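PDB 4XLG: structure-specific endonuclease subunit SLX1 from Candida glabrata, which probably serves as the catalytic subunit of the SLX1-SLX4 endonuclease, cutting one strand of branched DNA near junctions during DNA repair and recombination. Local coordinates for residues H131-K136 with Q191-T196. The protein carries 1 engineered substitution. Residues are numbered along the deposited sequence; the frame is centred on the assembly and turned at random. Where two conformers were deposited one is given.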
ATOM      1  N   HIS B 131      -8.445   4.545  -6.520  1.00 20.94           N
ATOM      2  CA  HIS B 131      -8.799   5.845  -7.095  1.00 22.30           C
ATOM      3  C   HIS B 131      -9.280   5.657  -8.536  1.00 23.98           C
ATOM      4  O   HIS B 131      -8.546   5.043  -9.340  1.00 22.11           O
ATOM      5  CB  HIS B 131      -7.584   6.782  -7.148  1.00 20.51           C
ATOM      6  CG  HIS B 131      -7.933   8.122  -7.735  1.00 24.02           C
ATOM      7  ND1 HIS B 131      -8.508   9.135  -6.994  1.00 27.15           N
ATOM      8  CD2 HIS B 131      -7.891   8.575  -9.022  1.00 21.24           C
ATOM      9  CE1 HIS B 131      -8.789  10.159  -7.782  1.00 28.39           C
ATOM     10  NE2 HIS B 131      -8.403   9.852  -9.014  1.00 24.06           N
ATOM     11  N   PHE B 132     -10.453   6.215  -8.862  1.00 23.14           N
ATOM     12  CA  PHE B 132     -10.956   6.208 -10.257  1.00 22.99           C
ATOM     13  C   PHE B 132     -10.765   7.536 -10.972  1.00 24.70           C
ATOM     14  O   PHE B 132     -11.032   8.598 -10.403  1.00 24.37           O
ATOM     15  CB  PHE B 132     -12.473   5.866 -10.268  1.00 23.33           C
ATOM     16  CG  PHE B 132     -12.722   4.473  -9.827  1.00 23.16           C
ATOM     17  CD1 PHE B 132     -12.575   3.428 -10.750  1.00 23.84           C
ATOM     18  CD2 PHE B 132     -13.060   4.182  -8.511  1.00 23.78           C
ATOM     19  CE1 PHE B 132     -12.777   2.083 -10.369  1.00 27.05           C
ATOM     20  CE2 PHE B 132     -13.316   2.835  -8.104  1.00 26.13           C
ATOM     21  CZ  PHE B 132     -13.155   1.776  -9.030  1.00 25.38           C
ATOM     22  N   PHE B 133     -10.295   7.468 -12.213  1.00 22.61           N
ATOM     23  CA  PHE B 133     -10.166   8.649 -13.052  1.00 21.91           C
ATOM     24  C   PHE B 133     -11.331   8.759 -14.000  1.00 22.47           C
ATOM     25  O   PHE B 133     -11.477   9.753 -14.749  1.00 23.56           O
ATOM     26  CB  PHE B 133      -8.896   8.568 -13.875  1.00 19.18           C
ATOM     27  CG  PHE B 133      -7.649   8.499 -13.037  1.00 19.73           C
ATOM     28  CD1 PHE B 133      -7.172   9.680 -12.401  1.00 21.21           C
ATOM     29  CD2 PHE B 133      -6.963   7.282 -12.875  1.00 20.56           C
ATOM     30  CE1 PHE B 133      -5.991   9.631 -11.634  1.00 22.08           C
ATOM     31  CE2 PHE B 133      -5.761   7.214 -12.107  1.00 21.37           C
ATOM     32  CZ  PHE B 133      -5.273   8.400 -11.489  1.00 19.91           C
ATOM     33  N   ASN B 134     -12.141   7.710 -14.003  1.00 23.02           N
ATOM     34  CA  ASN B 134     -13.314   7.677 -14.899  1.00 23.13           C
ATOM     35  C   ASN B 134     -14.522   7.280 -14.077  1.00 23.54           C
ATOM     36  O   ASN B 134     -14.500   6.241 -13.393  1.00 24.44           O
ATOM     37  CB  ASN B 134     -13.104   6.685 -16.073  1.00 26.74           C
ATOM     38  CG  ASN B 134     -14.278   6.714 -17.078  1.00 24.23           C
ATOM     39  OD1 ASN B 134     -15.390   6.286 -16.752  1.00 26.64           O
ATOM     40  ND2 ASN B 134     -14.034   7.260 -18.292  1.00 25.56           N
ATOM     41  N   GLN B 135     -15.554   8.111 -14.095  1.00 23.84           N
ATOM     42  CA  GLN B 135     -16.735   7.904 -13.260  0.51 27.29           C
ATOM     43  C   GLN B 135     -17.601   6.729 -13.736  1.00 28.49           C
ATOM     44  O   GLN B 135     -18.260   6.076 -12.922  1.00 28.70           O
ATOM     45  CB  GLN B 135     -17.586   9.185 -13.215  0.51 31.29           C
ATOM     46  CG  GLN B 135     -18.908   9.063 -12.430  0.51 35.96           C
ATOM     47  CD  GLN B 135     -20.091   8.647 -13.295  0.51 40.79           C
ATOM     48  OE1 GLN B 135     -20.177   9.005 -14.470  0.51 43.57           O
ATOM     49  NE2 GLN B 135     -21.009   7.881 -12.712  0.51 44.36           N
ATOM     50  N   LYS B 136     -17.664   6.499 -15.062  1.00 27.74           N
ATOM     51  CA  LYS B 136     -18.421   5.344 -15.535  1.00 30.32           C
ATOM     52  C   LYS B 136     -17.757   4.044 -15.074  1.00 27.73           C
ATOM     53  O   LYS B 136     -18.471   3.064 -14.748  1.00 29.41           O
ATOM     54  CB  LYS B 136     -18.591   5.344 -17.066  1.00 32.38           C
ATOM     55  CG  LYS B 136     -19.499   6.467 -17.526  1.00 34.14           C
ATOM     56  CD  LYS B 136     -20.960   6.188 -17.116  1.00 43.84           C
ATOM     57  CE  LYS B 136     -21.865   7.370 -17.413  1.00 55.22           C
ATOM     58  NZ  LYS B 136     -23.316   7.075 -17.063  1.00 57.23           N
ATOM     59  N   GLN B 191      -1.959  13.398 -13.580  1.00 19.13           N
ATOM     60  CA  GLN B 191      -0.971  14.400 -13.049  1.00 18.62           C
ATOM     61  C   GLN B 191      -1.477  15.005 -11.764  1.00 24.86           C
ATOM     62  O   GLN B 191      -0.723  15.125 -10.756  1.00 22.49           O
ATOM     63  CB  GLN B 191      -0.718  15.498 -14.111  1.00 21.40           C
ATOM     64  CG  GLN B 191       0.345  16.533 -13.641  1.00 23.12           C
ATOM     65  CD  GLN B 191       1.749  15.901 -13.698  1.00 20.75           C
ATOM     66  OE1 GLN B 191       2.358  15.556 -12.647  1.00 25.71           O
ATOM     67  NE2 GLN B 191       2.289  15.834 -14.888  1.00 22.91           N
ATOM     68  N   ASN B 192      -2.742  15.426 -11.761  1.00 24.31           N
ATOM     69  CA  ASN B 192      -3.256  16.097 -10.566  1.00 26.78           C
ATOM     70  C   ASN B 192      -3.194  15.227  -9.333  1.00 26.12           C
ATOM     71  O   ASN B 192      -2.705  15.691  -8.270  1.00 28.18           O
ATOM     72  CB  ASN B 192      -4.698  16.568 -10.790  1.00 27.59           C
ATOM     73  CG  ASN B 192      -4.764  17.750 -11.747  1.00 39.08           C
ATOM     74  OD1 ASN B 192      -3.727  18.355 -12.077  1.00 43.72           O
ATOM     75  ND2 ASN B 192      -5.981  18.056 -12.237  1.00 44.82           N
ATOM     76  N   LEU B 193      -3.638  13.966  -9.458  1.00 22.76           N
ATOM     77  CA  LEU B 193      -3.620  13.043  -8.323  1.00 24.33           C
ATOM     78  C   LEU B 193      -2.170  12.816  -7.850  1.00 26.19           C
ATOM     79  O   LEU B 193      -1.883  12.900  -6.648  1.00 25.88           O
ATOM     80  CB  LEU B 193      -4.248  11.679  -8.679  1.00 24.15           C
ATOM     81  CG  LEU B 193      -4.106  10.627  -7.539  1.00 31.48           C
ATOM     82  CD1 LEU B 193      -4.985  10.993  -6.319  1.00 31.05           C
ATOM     83  CD2 LEU B 193      -4.408   9.229  -8.005  1.00 34.34           C
ATOM     84  N   TYR B 194      -1.266  12.558  -8.796  1.00 21.25           N
ATOM     85  CA  TYR B 194       0.112  12.214  -8.436  1.00 20.23           C
ATOM     86  C   TYR B 194       0.834  13.408  -7.766  1.00 24.17           C
ATOM     87  O   TYR B 194       1.445  13.272  -6.693  1.00 23.91           O
ATOM     88  CB  TYR B 194       0.868  11.812  -9.686  1.00 21.15           C
ATOM     89  CG  TYR B 194       2.304  11.417  -9.504  1.00 20.86           C
ATOM     90  CD1 TYR B 194       2.655  10.393  -8.598  1.00 20.68           C
ATOM     91  CD2 TYR B 194       3.295  11.956 -10.313  1.00 20.96           C
ATOM     92  CE1 TYR B 194       3.969   9.973  -8.469  1.00 19.55           C
ATOM     93  CE2 TYR B 194       4.634  11.534 -10.190  1.00 21.07           C
ATOM     94  CZ  TYR B 194       4.935  10.528  -9.271  1.00 18.41           C
ATOM     95  OH  TYR B 194       6.208  10.089  -9.212  1.00 22.17           O
ATOM     96  N   SER B 195       0.753  14.575  -8.399  1.00 23.52           N
ATOM     97  CA  SER B 195       1.592  15.711  -7.938  1.00 26.60           C
ATOM     98  C   SER B 195       1.027  16.175  -6.606  1.00 28.19           C
ATOM     99  O   SER B 195       1.763  16.626  -5.681  1.00 27.06           O
ATOM    100  CB  SER B 195       1.620  16.858  -8.979  1.00 25.17           C
ATOM    101  OG  SER B 195       2.372  16.443 -10.115  1.00 27.63           O
ATOM    102  N   THR B 196      -0.287  16.069  -6.487  1.00 25.22           N
ATOM    103  CA  THR B 196      -0.897  16.491  -5.221  1.00 30.45           C
ATOM    104  C   THR B 196      -0.525  15.548  -4.078  1.00 28.78           C
ATOM    105  O   THR B 196      -0.281  15.998  -2.952  1.00 29.14           O
ATOM    106  CB  THR B 196      -2.433  16.578  -5.337  1.00 34.43           C
ATOM    107  OG1 THR B 196      -2.793  17.696  -6.199  1.00 30.94           O
ATOM    108  CG2 THR B 196      -3.047  16.875  -3.971  1.00 38.07           C
TER
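Both imidazole nitrogens of His131 are hydrogen-bonded to serines of the neighbouring strand 160-168, ND1 to Ser162 OG and NE2 to Ser164 OG, and this double grip fixes the rotation of a buried ring against which Leu193 of helix 176-213 packs. The CB of His131 points to the helix, and with CG anti to the backbone N (chi1 -180°) the ring meets the leucine with one face. Leu193 comes from the opposite direction and lays CD2 over that imidazole face, 3.9 Å from the His131 ring centroid and 23° off the normal: a CH-pi contact offset toward the rim. Its other methyl, CD1, is 4.0 Å from His131 ND1, so both methyls touch the ring, CD2 over the CG-CD2 side and CD1 by ND1. Phe133 meets the same leucine roughly at right angles; its CZ lies 3.7 Å from Leu193 CD2, while its CE1 comes within 4.0 Å of Leu193 CB. The two rings also brace one another. His131 CD2 sits 3.4 Å above the Phe133 ring plane, and Phe133 CD1 lies at the imidazole edge, in its plane. Leu193 therefore fits against an angle between two rings, a small contact of 137 Å² without polar bonds between the segments. Tyr67 of strand 60-67 also touches this leucine. Just past Phe133, where the chain turns, Asn134 N-caps helix 135-143: its OD1 accepts from Val137 N and, weakly (117° at the hydrogen), from Lys136 N at 2.8 Å, while ND2 bonds Glu61 OE2 and Thr169 O. Leu193 thus packs the long helix 176-213 on strand 129-132, which with strand 160-168 extends the sheet of the GIY-YIG nuclease domain; the same helix leads to the SLX1-type zinc finger, the two-domain layout of SLX1.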